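PDB 4CD8: endo-beta-1,4-mannanase, which hydrolyses internal beta-1,4-mannosidic bonds of mannans, as a TIM-barrel glycoside hydrolase of family GH113. Local coordinates for residues F18-Q23 / A50-M55; G22-W27 / Y65-T70; L92-N97 / E144-G149. All coordinates share one frame; numbering follows the deposited sequence.

Contact 1: F18-Q23 / A50-M55. With BMA (beta-D-mannopyranose), chain C.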
# COMPACT_ATOMS: atom_id res chain seq x y z
N PHE A 18 -4.98 0.88 6.25
CA PHE A 18 -5.52 0.44 7.53
C PHE A 18 -5.07 -0.96 7.89
O PHE A 18 -5.13 -1.90 7.10
CB PHE A 18 -7.04 0.39 7.50
CG PHE A 18 -7.65 -0.14 8.79
CD1 PHE A 18 -7.91 -1.49 8.97
CD2 PHE A 18 -8.00 0.74 9.79
CE1 PHE A 18 -8.45 -1.97 10.15
CE2 PHE A 18 -8.59 0.28 10.94
CZ PHE A 18 -8.80 -1.07 11.13
N GLY A 19 -4.61 -1.11 9.13
CA GLY A 19 -4.56 -2.44 9.77
C GLY A 19 -3.35 -3.31 9.54
O GLY A 19 -3.34 -4.48 9.96
N PHE A 20 -2.34 -2.79 8.87
CA PHE A 20 -1.09 -3.57 8.62
C PHE A 20 -0.47 -3.94 9.96
O PHE A 20 -0.47 -3.13 10.87
CB PHE A 20 -0.11 -2.71 7.80
CG PHE A 20 0.89 -3.50 7.00
CD1 PHE A 20 0.45 -4.37 6.00
CD2 PHE A 20 2.26 -3.33 7.20
CE1 PHE A 20 1.34 -5.05 5.24
CE2 PHE A 20 3.17 -4.02 6.41
CZ PHE A 20 2.71 -4.88 5.43
N VAL A 21 0.07 -5.15 10.11
CA VAL A 21 0.30 -6.22 9.13
C VAL A 21 -0.83 -7.21 9.00
O VAL A 21 -0.69 -8.26 8.35
CB VAL A 21 1.58 -7.04 9.51
CG1 VAL A 21 2.79 -6.15 9.53
CG2 VAL A 21 1.44 -7.77 10.84
N GLY A 22 -1.96 -6.92 9.63
CA GLY A 22 -3.09 -7.79 9.56
C GLY A 22 -2.84 -9.15 10.17
O GLY A 22 -3.09 -10.19 9.55
N GLN A 23 -2.36 -9.13 11.41
CA GLN A 23 -2.19 -10.35 12.17
C GLN A 23 -3.55 -10.91 12.48
O GLN A 23 -4.52 -10.16 12.73
CB GLN A 23 -1.54 -10.04 13.51
CG GLN A 23 -0.13 -9.50 13.49
CD GLN A 23 0.41 -9.41 14.92
OE1 GLN A 23 1.17 -10.28 15.36
NE2 GLN A 23 -0.03 -8.41 15.66
N ALA A 50 -4.61 -3.68 4.27
CA ALA A 50 -3.31 -4.23 3.94
C ALA A 50 -2.91 -5.27 4.97
O ALA A 50 -3.04 -5.02 6.17
CB ALA A 50 -2.25 -3.14 3.86
N PHE A 51 -2.37 -6.38 4.48
CA PHE A 51 -1.87 -7.42 5.37
C PHE A 51 -0.78 -8.22 4.72
O PHE A 51 -0.63 -8.20 3.52
CB PHE A 51 -3.00 -8.36 5.82
CG PHE A 51 -3.61 -9.16 4.70
CD1 PHE A 51 -4.56 -8.58 3.85
CD2 PHE A 51 -3.22 -10.45 4.47
CE1 PHE A 51 -5.11 -9.35 2.80
CE2 PHE A 51 -3.78 -11.22 3.45
CZ PHE A 51 -4.69 -10.64 2.58
N ALA A 52 0.03 -8.91 5.53
CA ALA A 52 1.17 -9.66 5.03
C ALA A 52 1.15 -11.11 5.39
O ALA A 52 1.08 -11.46 6.58
CB ALA A 52 2.47 -9.04 5.51
N GLY A 53 1.24 -11.95 4.38
CA GLY A 53 1.67 -13.33 4.54
C GLY A 53 3.14 -13.38 4.88
O GLY A 53 3.84 -12.37 4.77
N LEU A 54 3.60 -14.54 5.36
CA LEU A 54 4.97 -14.66 5.83
C LEU A 54 5.74 -15.73 5.08
O LEU A 54 5.30 -16.88 4.95
CB LEU A 54 5.03 -14.95 7.34
CG LEU A 54 4.54 -13.85 8.27
CD1 LEU A 54 4.51 -14.35 9.72
CD2 LEU A 54 5.44 -12.62 8.15
N MET A 55 6.92 -15.34 4.63
CA MET A 55 7.88 -16.24 4.08
C MET A 55 8.82 -16.63 5.17
O MET A 55 9.29 -15.80 5.94
CB MET A 55 8.65 -15.61 2.94
CG MET A 55 7.79 -15.55 1.68
SD MET A 55 8.47 -14.49 0.41
CE MET A 55 9.92 -15.46 -0.07
C1 BMA C . 5.76 -0.94 8.44
C2 BMA C . 5.02 -0.60 9.72
C3 BMA C . 5.50 -1.56 10.82
C4 BMA C . 5.39 -2.99 10.31
C5 BMA C . 6.19 -3.17 9.01
C6 BMA C . 6.26 -4.61 8.52
O1 BMA C . 5.31 -0.09 7.40
O2 BMA C . 3.63 -0.76 9.68
O3 BMA C . 4.73 -1.39 12.02
O4 BMA C . 5.99 -3.78 11.32
O5 BMA C . 5.56 -2.31 8.05
O6 BMA C . 6.61 -4.65 7.12
O HOH W 1 -0.00 -10.87 9.08

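Contact 2: G22-W27 / Y65-T70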
# COMPACT_ATOMS: atom_id res chain seq x y z
N GLY A 22 -1.96 -6.92 9.63
CA GLY A 22 -3.09 -7.79 9.56
C GLY A 22 -2.84 -9.15 10.17
O GLY A 22 -3.09 -10.19 9.55
N GLN A 23 -2.36 -9.13 11.41
CA GLN A 23 -2.19 -10.35 12.17
C GLN A 23 -3.55 -10.91 12.48
O GLN A 23 -4.52 -10.16 12.73
CB GLN A 23 -1.54 -10.04 13.51
CG GLN A 23 -0.13 -9.50 13.49
CD GLN A 23 0.41 -9.41 14.92
OE1 GLN A 23 1.17 -10.28 15.36
NE2 GLN A 23 -0.03 -8.41 15.66
N HIS A 24 -3.60 -12.25 12.47
CA HIS A 24 -4.82 -12.97 12.72
C HIS A 24 -5.55 -12.46 13.96
O HIS A 24 -4.96 -12.34 15.05
CB HIS A 24 -4.50 -14.45 12.95
CG HIS A 24 -5.71 -15.30 13.11
ND1 HIS A 24 -6.04 -15.93 14.30
CD2 HIS A 24 -6.66 -15.64 12.22
CE1 HIS A 24 -7.17 -16.60 14.13
NE2 HIS A 24 -7.55 -16.46 12.87
N GLY A 25 -6.85 -12.22 13.80
CA GLY A 25 -7.74 -11.78 14.89
C GLY A 25 -7.77 -10.29 15.17
O GLY A 25 -8.66 -9.82 15.85
N THR A 26 -6.79 -9.53 14.68
CA THR A 26 -6.73 -8.12 15.06
C THR A 26 -7.84 -7.25 14.46
O THR A 26 -8.24 -6.25 15.05
CB THR A 26 -5.35 -7.49 14.78
OG1 THR A 26 -5.05 -7.56 13.39
CG2 THR A 26 -4.25 -8.21 15.59
N TRP A 27 -8.32 -7.63 13.29
CA TRP A 27 -9.37 -6.85 12.64
C TRP A 27 -10.80 -7.18 13.12
O TRP A 27 -11.74 -6.41 12.90
CB TRP A 27 -9.28 -7.02 11.13
CG TRP A 27 -8.06 -6.48 10.48
CD1 TRP A 27 -6.92 -6.00 11.09
CD2 TRP A 27 -7.81 -6.40 9.06
NE1 TRP A 27 -6.00 -5.63 10.14
CE2 TRP A 27 -6.53 -5.85 8.89
CE3 TRP A 27 -8.56 -6.74 7.92
CZ2 TRP A 27 -5.94 -5.69 7.65
CZ3 TRP A 27 -8.00 -6.53 6.69
CH2 TRP A 27 -6.70 -5.99 6.55
N TYR A 65 -0.10 -17.80 4.82
CA TYR A 65 -1.17 -16.82 4.94
C TYR A 65 -2.48 -17.48 5.33
O TYR A 65 -2.58 -18.72 5.33
CB TYR A 65 -1.34 -16.03 3.64
CG TYR A 65 -1.63 -16.91 2.43
CD1 TYR A 65 -0.58 -17.47 1.69
CD2 TYR A 65 -2.94 -17.19 2.03
CE1 TYR A 65 -0.83 -18.26 0.58
CE2 TYR A 65 -3.20 -17.97 0.92
CZ TYR A 65 -2.14 -18.51 0.21
OH TYR A 65 -2.39 -19.29 -0.87
N GLY A 66 -3.47 -16.66 5.63
CA GLY A 66 -4.66 -17.13 6.30
C GLY A 66 -4.33 -17.47 7.75
O GLY A 66 -3.21 -17.27 8.20
N PRO A 67 -5.34 -17.91 8.50
CA PRO A 67 -5.16 -18.32 9.89
C PRO A 67 -4.10 -19.39 9.93
O PRO A 67 -4.05 -20.22 9.06
CB PRO A 67 -6.54 -18.86 10.26
CG PRO A 67 -7.47 -18.15 9.33
CD PRO A 67 -6.72 -18.14 8.04
N PRO A 68 -3.25 -19.38 10.96
CA PRO A 68 -3.21 -18.52 12.12
C PRO A 68 -2.33 -17.27 11.97
O PRO A 68 -2.12 -16.53 12.94
CB PRO A 68 -2.58 -19.44 13.17
CG PRO A 68 -1.61 -20.22 12.39
CD PRO A 68 -2.26 -20.47 11.05
N VAL A 69 -1.79 -17.05 10.77
CA VAL A 69 -0.84 -15.98 10.54
C VAL A 69 -1.54 -14.66 10.31
O VAL A 69 -1.38 -13.71 11.08
CB VAL A 69 0.06 -16.34 9.35
CG1 VAL A 69 0.96 -15.16 8.96
CG2 VAL A 69 0.84 -17.62 9.69
N THR A 70 -2.37 -14.63 9.27
CA THR A 70 -3.04 -13.38 8.91
C THR A 70 -4.51 -13.36 9.35
O THR A 70 -5.09 -14.38 9.72
CB THR A 70 -3.04 -13.14 7.37
OG1 THR A 70 -3.97 -14.04 6.75
CG2 THR A 70 -1.68 -13.36 6.81

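Contact 3: L92-N97 / E144-G149. With BMA (beta-D-mannopyranose), chain C.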
# COMPACT_ATOMS: atom_id res chain seq x y z
N LEU A 92 -7.99 -3.86 -1.60
CA LEU A 92 -7.41 -4.99 -0.85
C LEU A 92 -5.98 -5.18 -1.27
O LEU A 92 -5.69 -5.32 -2.47
CB LEU A 92 -8.22 -6.26 -1.05
CG LEU A 92 -7.86 -7.44 -0.13
CD1 LEU A 92 -8.03 -7.09 1.38
CD2 LEU A 92 -8.65 -8.67 -0.54
N LYS A 93 -5.06 -5.25 -0.26
CA LYS A 93 -3.64 -5.31 -0.51
C LYS A 93 -2.97 -6.40 0.29
O LYS A 93 -2.45 -6.16 1.41
CB LYS A 93 -2.95 -3.98 -0.24
CG LYS A 93 -1.47 -3.94 -0.55
CD LYS A 93 -0.93 -2.55 -0.31
CE LYS A 93 0.55 -2.49 0.00
NZ LYS A 93 0.98 -1.09 -0.02
N PRO A 94 -3.00 -7.62 -0.23
CA PRO A 94 -2.16 -8.69 0.33
C PRO A 94 -0.71 -8.50 -0.08
O PRO A 94 -0.45 -8.18 -1.22
CB PRO A 94 -2.74 -9.96 -0.31
CG PRO A 94 -3.81 -9.54 -1.23
CD PRO A 94 -3.69 -8.06 -1.45
N THR A 95 0.24 -8.69 0.82
CA THR A 95 1.61 -8.74 0.40
C THR A 95 2.35 -9.80 1.23
O THR A 95 1.71 -10.61 1.88
CB THR A 95 2.26 -7.35 0.49
OG1 THR A 95 3.55 -7.40 -0.13
CG2 THR A 95 2.42 -6.90 1.93
N VAL A 96 3.68 -9.82 1.14
CA VAL A 96 4.49 -10.79 1.92
C VAL A 96 5.58 -10.04 2.64
O VAL A 96 6.13 -9.07 2.14
CB VAL A 96 5.14 -11.87 1.03
CG1 VAL A 96 4.09 -12.73 0.37
CG2 VAL A 96 6.05 -11.30 -0.05
N ASN A 97 5.87 -10.56 3.85
CA ASN A 97 7.07 -10.20 4.59
C ASN A 97 7.88 -11.45 4.84
O ASN A 97 7.36 -12.55 4.74
CB ASN A 97 6.69 -9.57 5.93
CG ASN A 97 6.19 -8.14 5.77
OD1 ASN A 97 6.41 -7.53 4.71
ND2 ASN A 97 5.53 -7.60 6.80
N GLU A 144 -13.31 -2.25 -4.53
CA GLU A 144 -13.19 -1.46 -5.76
C GLU A 144 -11.79 -1.50 -6.39
O GLU A 144 -11.59 -1.18 -7.54
CB GLU A 144 -13.58 -0.03 -5.45
CG GLU A 144 -15.06 0.14 -5.13
CD GLU A 144 -15.49 -0.06 -3.69
OE1 GLU A 144 -14.68 -0.59 -2.86
OE2 GLU A 144 -16.66 0.26 -3.41
N MET A 145 -10.79 -1.89 -5.61
CA MET A 145 -9.44 -2.07 -6.15
C MET A 145 -8.76 -3.25 -5.47
O MET A 145 -9.08 -3.60 -4.33
CB MET A 145 -8.58 -0.80 -5.94
CG MET A 145 -7.28 -0.74 -6.71
SD MET A 145 -6.34 0.76 -6.37
CE MET A 145 -7.42 2.11 -6.78
N PHE A 146 -7.80 -3.82 -6.19
CA PHE A 146 -6.97 -4.92 -5.75
C PHE A 146 -5.54 -4.59 -6.14
O PHE A 146 -5.24 -4.23 -7.27
CB PHE A 146 -7.38 -6.24 -6.39
CG PHE A 146 -6.59 -7.42 -5.85
CD1 PHE A 146 -6.92 -7.96 -4.63
CD2 PHE A 146 -5.53 -7.98 -6.56
CE1 PHE A 146 -6.21 -9.06 -4.10
CE2 PHE A 146 -4.84 -9.09 -6.04
CZ PHE A 146 -5.18 -9.60 -4.79
N CYS A 147 -4.63 -4.72 -5.18
CA CYS A 147 -3.23 -4.47 -5.42
C CYS A 147 -2.49 -5.78 -5.50
O CYS A 147 -2.40 -6.52 -4.48
CB CYS A 147 -2.66 -3.60 -4.32
SG CYS A 147 -0.94 -3.13 -4.53
N VAL A 148 -1.92 -6.07 -6.66
CA VAL A 148 -1.32 -7.39 -6.95
C VAL A 148 0.09 -7.57 -6.44
O VAL A 148 0.64 -8.67 -6.44
CB VAL A 148 -1.26 -7.69 -8.47
CG1 VAL A 148 -2.65 -7.57 -9.07
CG2 VAL A 148 -0.25 -6.81 -9.19
N GLY A 149 0.70 -6.50 -6.00
CA GLY A 149 2.02 -6.63 -5.38
C GLY A 149 2.52 -5.31 -4.87
O GLY A 149 1.99 -4.27 -5.21
C1 BMA C . 5.76 -0.94 8.44
C2 BMA C . 5.02 -0.60 9.72
C3 BMA C . 5.50 -1.56 10.82
C4 BMA C . 5.39 -2.99 10.31
C5 BMA C . 6.19 -3.17 9.01
C6 BMA C . 6.26 -4.61 8.52
O1 BMA C . 5.31 -0.09 7.40
O2 BMA C . 3.63 -0.76 9.68
O3 BMA C . 4.73 -1.39 12.02
O4 BMA C . 5.99 -3.78 11.32
O5 BMA C . 5.56 -2.31 8.05
O6 BMA C . 6.61 -4.65 7.12
O HOH W 2 0.00 -6.17 -2.98

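Contact 1: F18-Q23 / A50-M55
The backbone N-H of Ala52 points at Val21 O over 3.0 Å with an N-H...O angle of 160°, and a weak bond from Ala50 N to Phe18 O joins the segments further back. This is the TIM barrel of family GH113. Segment 18-23 enters the loop that follows strand 13-18, and segment 50-55 belongs to the neighbouring parallel strand 46-55. Val21 O takes the Ala52 donor from above its carbonyl plane. A water 2.8 Å from Val21 O is placed to donate to it and to Ala52 O, and may bridge the two backbones.

Phe20 meets Ala50 and Ala52 with one side of its ring. Its CG is anti to the backbone N (chi1 -156°), which swings the ring along the strand. CD1 lies 3.7 Å from Ala50 CB, and CE1 lies 4.2 Å from Ala52 CB. Ala50 O and Phe51 N sit at the ring edge, near its plane. Val21 CG1 lies over one face, offset toward the rim. The peptide bond between Phe20 and Val21 is cis. Trp281 meets Phe20 edge-to-face, and the bound mannoimidazole inhibitor also touches this ring. With an alanine in place of Phe20, a gap would probably open between strand and sugar, and Trp281 would be likely to lose its edge-to-face partner.

Phe51 turns its own ring away from the loop, but its CB stays 3.4 Å from Val21 O. Gly22 CA packs on the same CB. Gly22 leaves no room for a CB against Phe51 CB, and its positive phi suits glycine. On the sugar side, Phe20 presents its other ring edge to the bound mannose, with CE2 3.4 Å from BMA O5.

Contact 2: G22-W27 / Y65-T70
The imidazole of His24 has Pro68 CA over one face, 4.2 Å above the ring plane and offset toward the rim. At its edge, in plane, lies Thr70 O, 3.2 Å from His24 CD2. The side chains of His24 and Pro67 cross at about a right angle, with Pro67 CB 3.7 Å from His24 NE2. With chi1 at -175° the imidazole extends opposite its own N, which carries it to the prolines. The CB of His24 also sits close to a carbonyl, 3.2 Å from Pro68 O.

The contact joins two loops of the TIM barrel. One runs from strand 13-18 to helix 30-40, the other from strand 63-64 to helix 73-85. His24 N donates to Val69 O at 3.0 Å, from above the carbonyl plane. Gln23 and Thr70 form a single backbone bridge. Thr70 CA comes within 3.3 Å of Gly22 O in a CA-H...O contact.

Each loop is also braced from within. Gln23 to Thr26 is a type II turn, and Gln23 O accepts both Thr26 N and Thr26 OG1. Gly66 O likewise accepts Val69 N and Thr70 N. The Pro67-Pro68 peptide bond is cis. One backbone hydrogen bond across the contact, with carbonyls and proline carbons round the histidine, suggests that between these two segments the joint rests on backbone and apolar contacts; Glu75 of helix 73-85 adds a carboxylate bond to Gly25 N.

Contact 3: L92-N97 / E144-G149
Leu92 O is met by two neighbouring residues of the strand beside it. Cys147 N donates to it at 3.0 Å, almost straight at 172°. Phe146 CA adds a CA-H...O contact at 3.5 Å. Leu92 N, facing the same strand, donates to Met145 O, also at 3.0 Å.

These bonds pair strands 89-98 and 145-150, two adjacent parallel strands of the TIM barrel, whose short segments cross at -17°. Leu92 and Phe146 form the bridge, with both side chains on the same face. There Ala138 of helix 120-140 touches the Phe146 ring. That ring leans to Pro94, whose CG lies 3.8 Å from Phe146 CE1. The side chains of Pro94 and Phe146 cross at about a right angle.

Lys93 and Cys147 meet through Lys93 CG and Cys147 CB. The extended lysine leads on to a salt bridge with Glu231 and a hydrogen bond with Asn180. A water donates to Pro94 O at 2.7 Å and to Cys147 O at 2.9 Å, bridging the strands where they part. Further along, Asn97 ND2 makes a weak hydrogen bond to O6 of the bound mannose, while Asn97 OD1 accepts from Arg104.

How the contacts relate
Contacts 1 and 3 are buried and share one sheet, since strands 46-55 and 89-98 are neighbours in the barrel. Gly53 N to Thr95 O and Met55 N to Asn97 O are probable hydrogen bonds between them, and both contacts reach the bound mannose. Contact 2 lies nearer the surface and joins loops without strand pairing beyond one bridge. It continues contact 1 through the shared Gly22 and Gln23, and Trp27 NE1 probably bonds Gly19 O. Contacts 2 and 3 do not touch. Parallel strand bonds, then a bridging water, hold contact 3, an aromatic ring wedged beside the sugar marks contact 1, and carbonyl and proline packing marks contact 2.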